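Local coordinates for protein aminomethyltransferase (Bartonella henselae, PDB 3GIR) that is an aminomethyltransferase of the T-protein family, built from a large N-terminal domain and a C-terminal barrel domain, at residues P37-H42 with A47-F52; H71-A76 with D252-E257; T272-A277 with L299-K304; S307-G312 with A359-G364. One frame throughout, in Å; residues are numbered along the deposited sequence.

Contact 1. Residues P37-H42 with A47-F52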
loop_
_atom_site.group_PDB
_atom_site.type_symbol
_atom_site.label_atom_id
_atom_site.label_comp_id
_atom_site.label_asym_id
_atom_site.label_seq_id
_atom_site.Cartn_x
_atom_site.Cartn_y
_atom_site.Cartn_z
ATOM N N PRO A 37 11.436 -3.220 15.857
ATOM C CA PRO A 37 12.792 -2.835 16.343
ATOM C C PRO A 37 12.917 -1.518 17.057
ATOM O O PRO A 37 13.644 -1.411 18.059
ATOM C CB PRO A 37 13.589 -2.826 15.022
ATOM C CG PRO A 37 12.937 -3.831 14.158
ATOM C CD PRO A 37 11.452 -3.656 14.459
ATOM N N LEU A 38 12.210 -0.476 16.605
ATOM C CA LEU A 38 12.223 0.846 17.217
ATOM C C LEU A 38 11.097 1.088 18.262
ATOM O O LEU A 38 10.781 2.223 18.571
ATOM C CB LEU A 38 12.142 1.885 16.129
ATOM C CG LEU A 38 13.272 1.844 15.100
ATOM C CD1 LEU A 38 13.052 2.974 14.080
ATOM C CD2 LEU A 38 14.683 1.945 15.784
ATOM N N TYR A 39 10.551 -0.010 18.816
ATOM C CA TYR A 39 9.474 0.084 19.808
ATOM C C TYR A 39 9.771 1.105 20.885
ATOM O O TYR A 39 8.920 1.932 21.219
ATOM C CB TYR A 39 9.201 -1.268 20.460
ATOM C CG TYR A 39 8.249 -1.173 21.636
ATOM C CD1 TYR A 39 6.893 -1.101 21.424
ATOM C CD2 TYR A 39 8.729 -1.075 22.937
ATOM C CE1 TYR A 39 5.970 -1.025 22.481
ATOM C CE2 TYR A 39 7.810 -0.954 24.033
ATOM C CZ TYR A 39 6.437 -0.940 23.758
ATOM O OH TYR A 39 5.525 -0.822 24.756
ATOM N N GLU A 40 11.019 1.097 21.417
ATOM C CA GLU A 40 11.316 2.056 22.488
ATOM C C GLU A 40 11.186 3.543 22.103
ATOM O O GLU A 40 10.791 4.393 22.931
ATOM C CB GLU A 40 12.737 1.802 23.045
ATOM C CG GLU A 40 12.823 0.564 23.873
ATOM C CD GLU A 40 14.289 0.296 24.348
ATOM O OE1 GLU A 40 15.108 1.270 24.392
ATOM O OE2 GLU A 40 14.622 -0.877 24.654
ATOM N N LEU A 41 11.507 3.910 20.844
ATOM C CA LEU A 41 11.278 5.241 20.362
ATOM C C LEU A 41 9.794 5.599 20.392
ATOM O O LEU A 41 9.436 6.756 20.702
ATOM C CB LEU A 41 11.828 5.493 18.931
ATOM C CG LEU A 41 13.319 5.460 18.682
ATOM C CD1 LEU A 41 13.671 5.892 17.229
ATOM C CD2 LEU A 41 14.002 6.375 19.748
ATOM N N HIS A 42 8.970 4.644 20.029
ATOM C CA HIS A 42 7.536 4.879 20.016
ATOM C C HIS A 42 7.025 5.046 21.439
ATOM O O HIS A 42 6.203 5.954 21.673
ATOM C CB HIS A 42 6.781 3.791 19.244
ATOM C CG HIS A 42 7.258 3.685 17.845
ATOM N ND1 HIS A 42 7.176 4.752 16.977
ATOM C CD2 HIS A 42 7.889 2.684 17.177
ATOM C CE1 HIS A 42 7.684 4.395 15.808
ATOM N NE2 HIS A 42 8.176 3.168 15.909
ATOM N N ALA A 47 3.398 6.903 22.183
ATOM C CA ALA A 47 2.477 6.158 21.326
ATOM C C ALA A 47 1.434 5.377 22.146
ATOM O O ALA A 47 1.709 4.856 23.277
ATOM C CB ALA A 47 3.223 5.192 20.441
ATOM N N LYS A 48 0.253 5.291 21.554
ATOM C CA LYS A 48 -0.782 4.340 21.949
ATOM C C LYS A 48 -0.782 3.222 20.944
ATOM O O LYS A 48 -0.815 3.462 19.751
ATOM C CB LYS A 48 -2.154 5.012 22.007
ATOM C CG LYS A 48 -2.280 6.164 23.013
ATOM C CD LYS A 48 -1.730 7.503 22.615
ATOM C CE LYS A 48 -1.648 8.575 23.726
ATOM N NZ LYS A 48 -0.510 8.309 24.706
ATOM N N PHE A 49 -0.704 1.995 21.430
ATOM C CA PHE A 49 -0.395 0.795 20.621
ATOM C C PHE A 49 -1.608 -0.047 20.412
ATOM O O PHE A 49 -2.534 -0.086 21.259
ATOM C CB PHE A 49 0.763 -0.006 21.193
ATOM C CG PHE A 49 2.081 0.672 21.236
ATOM C CD1 PHE A 49 2.980 0.539 20.198
ATOM C CD2 PHE A 49 2.471 1.394 22.350
ATOM C CE1 PHE A 49 4.221 1.168 20.239
ATOM C CE2 PHE A 49 3.753 2.003 22.425
ATOM C CZ PHE A 49 4.614 1.874 21.364
ATOM N N GLY A 50 -1.609 -0.786 19.293
ATOM C CA GLY A 50 -2.634 -1.767 18.994
ATOM C C GLY A 50 -2.131 -2.782 17.989
ATOM O O GLY A 50 -1.062 -2.607 17.440
ATOM N N ALA A 51 -2.863 -3.872 17.825
ATOM C CA ALA A 51 -2.528 -4.970 16.934
ATOM C C ALA A 51 -2.877 -4.643 15.519
ATOM O O ALA A 51 -3.977 -4.157 15.208
ATOM C CB ALA A 51 -3.324 -6.240 17.317
ATOM N N PHE A 52 -1.918 -4.900 14.636
ATOM C CA PHE A 52 -2.135 -4.863 13.177
ATOM C C PHE A 52 -1.253 -5.877 12.544
ATOM O O PHE A 52 -0.040 -5.884 12.740
ATOM C CB PHE A 52 -1.804 -3.486 12.598
ATOM C CG PHE A 52 -1.986 -3.442 11.125
ATOM C CD1 PHE A 52 -3.259 -3.482 10.590
ATOM C CD2 PHE A 52 -0.907 -3.432 10.299
ATOM C CE1 PHE A 52 -3.455 -3.465 9.230
ATOM C CE2 PHE A 52 -1.101 -3.413 8.904
ATOM C CZ PHE A 52 -2.369 -3.422 8.390
#
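The short connection from helix 39-44 to edge strand 48-52 brings Tyr-39 and His-42 against Ala-47 and Phe-49. Phe-49 points at the helix and is the centre of the contact. One face of its ring receives Tyr-39, whose CE1 stands off-centre toward the rim and lies 3.4 Å from Phe-49 CZ. The two rings are inclined by 32°, with centroids 4.8 Å apart. Tyr-39 gets there because its CG is anti to the backbone N (chi1 171°), which swings the ring across to the strand. On the opposite face of Phe-49 lies Ala-47 CB, 3.7 Å above the plane, while His-42 CB approaches obliquely at 3.6 Å from CZ of Phe-49. Strand 48-52 pairs antiparallel with strand 55-60 as a hairpin at the margin of a small three-stranded sheet, so this packing ties the hairpin to the preceding helix. A backbone bond closes the connection: Ala-47 N donates to His-42 O at 3.0 Å and 164°. The methyl group of Ala-47 comes close to the same acceptor, its CB lying 3.3 Å from His-42 O. Beyond CB the imidazole of His-42 leads away from the strand; its NE2 is hydrogen-bonded to Asp-80 OD2, and its ring meets Trp-245.

Contact 2. Residues H71-A76 with D252-E257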
loop_
_atom_site.group_PDB
_atom_site.type_symbol
_atom_site.label_atom_id
_atom_site.label_comp_id
_atom_site.label_asym_id
_atom_site.label_seq_id
_atom_site.Cartn_x
_atom_site.Cartn_y
_atom_site.Cartn_z
ATOM N N HIS A 71 -0.637 17.125 9.531
ATOM C CA HIS A 71 0.805 17.370 9.540
ATOM C C HIS A 71 1.520 16.817 8.316
ATOM O O HIS A 71 2.386 17.479 7.706
ATOM C CB HIS A 71 1.458 16.897 10.852
ATOM C CG HIS A 71 2.927 17.187 10.893
ATOM N ND1 HIS A 71 3.422 18.383 11.374
ATOM C CD2 HIS A 71 3.994 16.470 10.462
ATOM C CE1 HIS A 71 4.746 18.362 11.271
ATOM N NE2 HIS A 71 5.119 17.230 10.700
ATOM N N THR A 72 1.129 15.610 7.891
ATOM C CA THR A 72 1.741 14.942 6.768
ATOM C C THR A 72 1.485 15.697 5.490
ATOM O O THR A 72 2.357 15.815 4.640
ATOM C CB THR A 72 1.276 13.442 6.657
ATOM O OG1 THR A 72 1.551 12.751 7.892
ATOM C CG2 THR A 72 1.915 12.694 5.541
ATOM N N ARG A 73 0.275 16.229 5.355
ATOM C CA ARG A 73 -0.073 16.942 4.125
ATOM C C ARG A 73 0.546 18.362 4.071
ATOM O O ARG A 73 0.642 18.929 2.971
ATOM C CB ARG A 73 -1.556 16.978 3.919
ATOM C CG ARG A 73 -2.197 15.603 3.628
ATOM C CD ARG A 73 -3.205 15.631 2.508
ATOM N NE ARG A 73 -3.986 14.430 2.394
ATOM C CZ ARG A 73 -3.550 13.302 1.844
ATOM N NH1 ARG A 73 -2.360 13.235 1.287
ATOM N NH2 ARG A 73 -4.298 12.230 1.882
ATOM N N ALA A 74 0.894 18.910 5.220
ATOM C CA ALA A 74 1.456 20.287 5.324
ATOM C C ALA A 74 2.970 20.351 5.467
ATOM O O ALA A 74 3.586 21.395 5.127
ATOM C CB ALA A 74 0.756 21.012 6.471
ATOM N N HIS A 75 3.594 19.259 5.943
ATOM C CA HIS A 75 4.961 19.264 6.430
ATOM C C HIS A 75 5.653 17.946 6.041
ATOM O O HIS A 75 5.724 17.623 4.872
ATOM C CB HIS A 75 5.028 19.555 7.954
ATOM C CG HIS A 75 4.523 20.909 8.319
ATOM N ND1 HIS A 75 5.152 22.078 7.906
ATOM C CD2 HIS A 75 3.403 21.283 8.981
ATOM C CE1 HIS A 75 4.425 23.110 8.307
ATOM N NE2 HIS A 75 3.355 22.660 8.954
ATOM N N ALA A 76 6.103 17.158 7.022
ATOM C CA ALA A 76 6.705 15.857 6.737
ATOM C C ALA A 76 6.366 14.921 7.906
ATOM O O ALA A 76 6.577 15.244 9.076
ATOM C CB ALA A 76 8.212 15.988 6.586
ATOM N N ASP A 252 -3.780 5.246 7.752
ATOM C CA ASP A 252 -4.997 4.785 7.104
ATOM C C ASP A 252 -5.867 5.910 6.480
ATOM O O ASP A 252 -6.352 5.733 5.377
ATOM C CB ASP A 252 -5.831 3.922 8.110
ATOM C CG ASP A 252 -6.839 3.056 7.384
ATOM O OD1 ASP A 252 -6.437 2.284 6.493
ATOM O OD2 ASP A 252 -8.059 3.279 7.632
ATOM N N SER A 253 -6.080 7.033 7.167
ATOM C CA SER A 253 -6.872 8.116 6.634
ATOM C C SER A 253 -6.183 8.744 5.437
ATOM O O SER A 253 -6.818 9.134 4.407
ATOM C CB SER A 253 -7.269 9.148 7.693
ATOM O OG SER A 253 -6.145 9.634 8.426
ATOM N N LEU A 254 -4.853 8.823 5.507
ATOM C CA LEU A 254 -4.119 9.346 4.364
ATOM C C LEU A 254 -4.283 8.494 3.135
ATOM O O LEU A 254 -4.524 9.038 2.007
ATOM C CB LEU A 254 -2.636 9.580 4.685
ATOM C CG LEU A 254 -2.328 10.674 5.696
ATOM C CD1 LEU A 254 -0.950 10.380 6.310
ATOM C CD2 LEU A 254 -2.348 12.119 5.092
ATOM N N ARG A 255 -3.994 7.204 3.249
ATOM C CA ARG A 255 -4.079 6.334 2.128
ATOM C C ARG A 255 -5.492 6.248 1.559
ATOM O O ARG A 255 -5.651 6.127 0.338
ATOM C CB ARG A 255 -3.492 4.949 2.430
ATOM C CG ARG A 255 -4.307 4.069 3.398
ATOM C CD ARG A 255 -5.245 3.244 2.626
ATOM N NE ARG A 255 -6.147 2.563 3.544
ATOM C CZ ARG A 255 -7.176 1.783 3.199
ATOM N NH1 ARG A 255 -7.484 1.512 1.952
ATOM N NH2 ARG A 255 -7.878 1.228 4.192
ATOM N N LEU A 256 -6.483 6.256 2.422
ATOM C CA LEU A 256 -7.874 6.157 1.979
ATOM C C LEU A 256 -8.318 7.397 1.223
ATOM O O LEU A 256 -8.894 7.293 0.131
ATOM C CB LEU A 256 -8.757 5.830 3.188
ATOM C CG LEU A 256 -10.272 5.671 2.981
ATOM C CD1 LEU A 256 -10.541 4.767 1.756
ATOM C CD2 LEU A 256 -10.958 5.242 4.300
ATOM N N GLU A 257 -7.955 8.571 1.702
ATOM C CA GLU A 257 -8.112 9.848 0.888
ATOM C C GLU A 257 -7.462 9.758 -0.494
ATOM O O GLU A 257 -7.956 10.287 -1.475
ATOM C CB GLU A 257 -7.572 11.047 1.649
ATOM C CG GLU A 257 -8.447 11.550 2.703
ATOM C CD GLU A 257 -7.919 12.814 3.336
ATOM O OE1 GLU A 257 -6.719 13.113 3.114
ATOM O OE2 GLU A 257 -8.668 13.497 4.073
#
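Thr-72 and Leu-254 bring the two backbones nearest each other, with their CA atoms 8.5 Å apart, where the last turn of helix 65-74 faces helix 248-257. Leu-254 reaches across with both methyl groups: CD1 lies 3.8 Å from Thr-72 CG2, while CD2 sits over the centre of one face of the Arg-73 guanidinium, 3.6 Å above its plane. The arginine chain bends at chi2 (-136°) and slides past the leucine to reach Glu-257. There, with guanidinium and carboxylate planes 17° apart, the two form a side-on salt bridge in which Arg-73 NE at 3.1 Å and Arg-73 NH2 at 2.9 Å both bind Glu-257 OE1. NH2 meets the anti lone pair of that oxygen, while NE comes in nearly in line with its C-O bond. NH2 also makes a weak bond to Leu-254 O at 3.2 Å. The third nitrogen, NH1, forms a salt bridge with Glu-218 and a hydrogen bond with Thr-216 O, and Glu-257 OE2 accepts from Phe-347 N. A methyl over one face and acceptors at the edge would hold the guanidinium in place. Pairing with two glutamates would offset the cost of its charge in this largely buried interface.

Contact 3. Residues T272-A277 with L299-K304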
loop_
_atom_site.group_PDB
_atom_site.type_symbol
_atom_site.label_atom_id
_atom_site.label_comp_id
_atom_site.label_asym_id
_atom_site.label_seq_id
_atom_site.Cartn_x
_atom_site.Cartn_y
_atom_site.Cartn_z
ATOM N N THR A 272 -10.151 -10.493 -7.802
ATOM C CA THR A 272 -9.234 -10.369 -8.900
ATOM C C THR A 272 -8.898 -8.910 -9.166
ATOM O O THR A 272 -9.603 -8.036 -8.670
ATOM C CB THR A 272 -9.821 -10.963 -10.174
ATOM O OG1 THR A 272 -10.874 -10.116 -10.666
ATOM C CG2 THR A 272 -10.284 -12.374 -9.961
ATOM N N PRO A 273 -7.851 -8.622 -9.972
ATOM C CA PRO A 273 -7.587 -7.240 -10.281
ATOM C C PRO A 273 -8.720 -6.605 -11.091
ATOM O O PRO A 273 -8.867 -5.398 -11.064
ATOM C CB PRO A 273 -6.281 -7.275 -11.113
ATOM C CG PRO A 273 -5.623 -8.500 -10.621
ATOM C CD PRO A 273 -6.757 -9.498 -10.421
ATOM N N ILE A 274 -9.510 -7.441 -11.761
ATOM C CA ILE A 274 -10.620 -6.954 -12.548
ATOM C C ILE A 274 -11.660 -6.400 -11.587
ATOM O O ILE A 274 -12.097 -5.248 -11.760
ATOM C CB ILE A 274 -11.200 -8.080 -13.480
ATOM C CG1 ILE A 274 -10.130 -8.618 -14.488
ATOM C CG2 ILE A 274 -12.418 -7.573 -14.243
ATOM C CD1 ILE A 274 -8.827 -9.402 -13.871
ATOM N N ASP A 275 -12.039 -7.187 -10.572
ATOM C CA ASP A 275 -13.028 -6.718 -9.588
ATOM C C ASP A 275 -12.487 -5.457 -8.883
ATOM O O ASP A 275 -13.205 -4.526 -8.577
ATOM C CB ASP A 275 -13.261 -7.790 -8.507
ATOM C CG ASP A 275 -13.636 -9.140 -9.055
ATOM O OD1 ASP A 275 -14.341 -9.138 -10.102
ATOM O OD2 ASP A 275 -13.245 -10.181 -8.373
ATOM N N ALA A 276 -11.187 -5.456 -8.568
ATOM C CA ALA A 276 -10.564 -4.386 -7.829
ATOM C C ALA A 276 -10.198 -3.139 -8.604
ATOM O O ALA A 276 -9.697 -2.174 -8.043
ATOM C CB ALA A 276 -9.283 -4.958 -7.082
ATOM N N ALA A 277 -10.463 -3.152 -9.914
ATOM C CA ALA A 277 -10.060 -2.063 -10.815
ATOM C C ALA A 277 -8.591 -1.696 -10.677
ATOM O O ALA A 277 -8.230 -0.506 -10.600
ATOM C CB ALA A 277 -10.954 -0.790 -10.630
ATOM N N LEU A 299 -6.985 -13.355 -17.749
ATOM C CA LEU A 299 -7.478 -13.110 -19.123
ATOM C C LEU A 299 -8.976 -13.451 -19.240
ATOM O O LEU A 299 -9.723 -12.676 -19.794
ATOM C CB LEU A 299 -6.626 -13.910 -20.121
ATOM C CG LEU A 299 -5.205 -13.367 -20.222
ATOM C CD1 LEU A 299 -4.301 -14.197 -21.143
ATOM C CD2 LEU A 299 -5.176 -11.895 -20.623
ATOM N N GLU A 300 -9.401 -14.568 -18.683
ATOM C CA GLU A 300 -10.840 -14.920 -18.684
ATOM C C GLU A 300 -11.693 -13.931 -17.881
ATOM O O GLU A 300 -12.817 -13.586 -18.256
ATOM C CB GLU A 300 -11.067 -16.294 -18.100
ATOM C CG GLU A 300 -10.820 -17.393 -19.118
ATOM C CD GLU A 300 -10.561 -18.770 -18.518
ATOM O OE1 GLU A 300 -10.630 -18.932 -17.269
ATOM O OE2 GLU A 300 -10.274 -19.701 -19.322
ATOM N N SER A 301 -11.178 -13.484 -16.746
ATOM C CA SER A 301 -11.918 -12.501 -15.952
ATOM C C SER A 301 -12.064 -11.156 -16.687
ATOM O O SER A 301 -13.057 -10.428 -16.563
ATOM C CB SER A 301 -11.164 -12.303 -14.631
ATOM O OG SER A 301 -11.932 -11.513 -13.785
ATOM N N LEU A 302 -11.049 -10.794 -17.432
ATOM C CA LEU A 302 -11.019 -9.587 -18.186
ATOM C C LEU A 302 -12.106 -9.595 -19.300
ATOM O O LEU A 302 -12.758 -8.590 -19.562
ATOM C CB LEU A 302 -9.650 -9.492 -18.801
ATOM C CG LEU A 302 -8.927 -8.197 -18.961
ATOM C CD1 LEU A 302 -8.985 -7.306 -17.743
ATOM C CD2 LEU A 302 -7.492 -8.558 -19.330
ATOM N N GLN A 303 -12.261 -10.745 -19.929
ATOM C CA GLN A 303 -13.319 -10.974 -20.918
ATOM C C GLN A 303 -14.717 -11.024 -20.314
ATOM O O GLN A 303 -15.627 -10.391 -20.824
ATOM C CB GLN A 303 -13.042 -12.287 -21.652
ATOM C CG GLN A 303 -12.114 -12.115 -22.852
ATOM C CD GLN A 303 -12.797 -11.408 -24.036
ATOM O OE1 GLN A 303 -12.251 -10.451 -24.611
ATOM N NE2 GLN A 303 -13.993 -11.887 -24.406
ATOM N N LYS A 304 -14.895 -11.817 -19.263
ATOM C CA LYS A 304 -16.170 -11.939 -18.573
ATOM C C LYS A 304 -16.623 -10.642 -17.858
ATOM O O LYS A 304 -17.838 -10.452 -17.668
ATOM C CB LYS A 304 -16.183 -13.144 -17.627
HETATM O O HOH W 1 -13.062 -11.199 -11.527
#
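Ser-301 faces Thr-272 and Ile-274 beside the flat carboxylate of Asp-275. Thr-272 N approaches Asp-275 OD2 from above the carboxylate plane, 46° out of it, at 3.2 Å. The other oxygen, OD1, accepts from a water at 2.8 Å and from Ser-307 N. That water also bonds to Thr-272 OG1 and Ser-301 OG, joining two hydroxyls that stand too far apart, at 3.6 Å, to bond directly. Thr-272 OG1 in turn accepts from Asp-275 N, nearly straight at 170°, which makes an ST motif leading into the type I turn of Ile-274 to Ala-277. Ile-274 lies alongside this polar cluster. Its CG1 is 3.5 Å from Ser-301 OG and 3.7 Å from Leu-302 CD1, the isoleucine and leucine side chains crossing at about a right angle. With OG anti to the backbone N (chi1 -172°), Ser-301 turns its hydroxyl to both the water and the isoleucine. In the fold, the loop 272-277 touches both helix 295-304 and strand 114-120 through Pro-273, which rests on Tyr-118, Leu-120 and Phe-298, while Asp-275 makes a backbone hydrogen bond with Arg-310 at the start of strand 309-315.

Contact 4. Residues S307-G312 with A359-G364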
loop_
_atom_site.group_PDB
_atom_site.type_symbol
_atom_site.label_atom_id
_atom_site.label_comp_id
_atom_site.label_asym_id
_atom_site.label_seq_id
_atom_site.Cartn_x
_atom_site.Cartn_y
_atom_site.Cartn_z
ATOM N N SER A 307 -17.078 -9.385 -11.201
ATOM C CA SER A 307 -18.184 -10.022 -10.430
ATOM C C SER A 307 -18.738 -9.077 -9.343
ATOM O O SER A 307 -19.845 -9.292 -8.852
ATOM C CB SER A 307 -17.786 -11.422 -9.854
ATOM O OG SER A 307 -16.845 -11.396 -8.773
ATOM N N ARG A 308 -17.948 -8.054 -9.005
ATOM C CA ARG A 308 -18.316 -6.954 -8.113
ATOM C C ARG A 308 -17.234 -5.912 -8.386
ATOM O O ARG A 308 -16.209 -6.250 -8.986
ATOM C CB ARG A 308 -18.228 -7.369 -6.682
ATOM C CG ARG A 308 -17.086 -8.244 -6.348
ATOM C CD ARG A 308 -17.159 -8.473 -4.852
ATOM N NE ARG A 308 -16.089 -9.279 -4.304
ATOM C CZ ARG A 308 -15.762 -9.311 -3.000
ATOM N NH1 ARG A 308 -16.407 -8.544 -2.098
ATOM N NH2 ARG A 308 -14.763 -10.113 -2.578
ATOM N N CYS A 309 -17.437 -4.667 -7.959
ATOM C CA CYS A 309 -16.563 -3.549 -8.402
ATOM C C CYS A 309 -16.103 -2.737 -7.208
ATOM O O CYS A 309 -16.946 -2.263 -6.451
ATOM C CB CYS A 309 -17.259 -2.575 -9.296
ATOM S SG CYS A 309 -17.861 -3.453 -10.786
ATOM N N ARG A 310 -14.784 -2.500 -7.084
ATOM C CA ARG A 310 -14.281 -1.609 -6.037
ATOM C C ARG A 310 -14.516 -0.151 -6.396
ATOM O O ARG A 310 -14.139 0.329 -7.505
ATOM C CB ARG A 310 -12.783 -1.805 -5.839
ATOM C CG ARG A 310 -12.257 -0.922 -4.672
ATOM C CD ARG A 310 -10.758 -1.196 -4.461
ATOM N NE ARG A 310 -10.012 -0.835 -5.682
ATOM C CZ ARG A 310 -9.570 0.371 -6.020
ATOM N NH1 ARG A 310 -9.633 1.428 -5.211
ATOM N NH2 ARG A 310 -8.961 0.513 -7.188
ATOM N N VAL A 311 -15.220 0.544 -5.499
ATOM C CA VAL A 311 -15.569 1.892 -5.670
ATOM C C VAL A 311 -15.285 2.765 -4.450
ATOM O O VAL A 311 -15.321 2.300 -3.291
ATOM C CB VAL A 311 -17.093 2.071 -6.122
ATOM C CG1 VAL A 311 -17.379 1.365 -7.463
ATOM C CG2 VAL A 311 -18.042 1.629 -5.023
ATOM N N GLY A 312 -15.068 4.056 -4.731
ATOM C CA GLY A 312 -15.124 5.037 -3.686
ATOM C C GLY A 312 -16.531 5.247 -3.226
ATOM O O GLY A 312 -17.466 5.160 -4.053
ATOM N N ALA A 359 -23.796 -2.922 -11.870
ATOM C CA ALA A 359 -24.944 -2.024 -12.106
ATOM C C ALA A 359 -25.052 -0.767 -11.279
ATOM O O ALA A 359 -25.706 0.170 -11.663
ATOM C CB ALA A 359 -26.306 -2.807 -12.062
ATOM N N TRP A 360 -24.356 -0.744 -10.134
ATOM C CA TRP A 360 -24.358 0.374 -9.227
ATOM C C TRP A 360 -23.081 1.173 -9.257
ATOM O O TRP A 360 -22.911 2.081 -8.427
ATOM C CB TRP A 360 -24.547 -0.133 -7.798
ATOM C CG TRP A 360 -26.050 -0.452 -7.412
ATOM C CD1 TRP A 360 -26.903 0.377 -6.768
ATOM C CD2 TRP A 360 -26.744 -1.633 -7.688
ATOM N NE1 TRP A 360 -28.136 -0.212 -6.672
ATOM C CE2 TRP A 360 -28.055 -1.472 -7.202
ATOM C CE3 TRP A 360 -26.414 -2.813 -8.335
ATOM C CZ2 TRP A 360 -29.034 -2.462 -7.333
ATOM C CZ3 TRP A 360 -27.383 -3.822 -8.447
ATOM C CH2 TRP A 360 -28.677 -3.631 -7.913
ATOM N N LYS A 361 -22.169 0.846 -10.170
ATOM C CA LYS A 361 -20.822 1.488 -10.075
ATOM C C LYS A 361 -20.753 2.881 -10.658
ATOM O O LYS A 361 -19.741 3.582 -10.480
ATOM C CB LYS A 361 -19.748 0.568 -10.622
ATOM C CG LYS A 361 -19.560 0.637 -12.092
ATOM C CD LYS A 361 -18.227 -0.024 -12.451
ATOM C CE LYS A 361 -18.100 -0.257 -13.913
ATOM N NZ LYS A 361 -16.823 -0.993 -14.144
ATOM N N VAL A 362 -21.811 3.390 -11.290
ATOM C CA VAL A 362 -21.740 4.738 -11.831
ATOM C C VAL A 362 -21.587 5.801 -10.750
ATOM O O VAL A 362 -22.309 5.821 -9.748
ATOM C CB VAL A 362 -22.969 5.090 -12.752
ATOM C CG1 VAL A 362 -22.962 6.530 -13.201
ATOM C CG2 VAL A 362 -22.964 4.148 -13.927
ATOM N N GLU A 363 -20.650 6.729 -10.967
ATOM C CA GLU A 363 -20.442 7.862 -10.085
ATOM C C GLU A 363 -21.734 8.542 -9.727
ATOM O O GLU A 363 -22.477 8.903 -10.633
ATOM C CB GLU A 363 -19.533 8.917 -10.766
ATOM C CG GLU A 363 -19.056 9.978 -9.843
ATOM C CD GLU A 363 -18.037 10.914 -10.509
ATOM O OE1 GLU A 363 -17.468 10.504 -11.544
ATOM O OE2 GLU A 363 -17.833 12.034 -10.005
ATOM N N GLY A 364 -22.021 8.744 -8.438
ATOM C CA GLY A 364 -23.234 9.365 -7.958
ATOM C C GLY A 364 -24.325 8.419 -7.530
ATOM O O GLY A 364 -25.254 8.839 -6.869
#
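Lys-361 is the residue through which segment 359-364 meets Cys-309 and Val-311. The segment enters as the end of a short 3-10 turn: Ala-359 points away from strand 309-315, and the indole of Trp-360 leads away from it toward Thr-365. Lys-361 then turns directly at the strand, its CA lying 6.8 Å from that of Cys-309. Its CB is 4.0 Å from Val-311 CG1, and the two side chains cross at about a right angle. CG sits between the backbone N and the carbonyl carbon (chi1 85°), from where the extended chain runs obliquely across the strand, bringing Lys-361 CD to 3.8 Å from Cys-309 SG. The contact is van der Waals in kind, made by methylenes against a thiol and a methyl group. Strand 309-315 lies between strands 349-356 and 374-381 in the antiparallel C-terminal barrel, and 359-364 belongs to the connection from strand 349-356 to strand 366-371. Cys-309 and Val-311, two residues apart, face this connection together, whereas the intervening Arg-310 points the other way. Past the lysine, Val-362 points away from the strand while its O accepts from Thr-365 OG1. At Gly-364 the backbone hydrogen-bonds to Val-380 of the neighbouring strand.

The four contacts follow one another along the chain without overlapping. Contacts 1 and 2 share the N-terminal family domain; their centres are about 19 Å apart and their nearest atoms about 7 Å. Both lie at some distance from the sodium ion held at Leu-238, Asp-240 and Val-243: the His-42 side chain is about 13 Å from it and that of Thr-72 about 12 Å. Contacts 3 and 4 touch, with centres about 14 Å apart, since Ala-276 O and Arg-310 NE, 2.7 Å apart, form a probable hydrogen bond that ties the loop to the barrel strand. Contact 1 lies across the chain's centre from both, about 38 Å from contact 3 between centres.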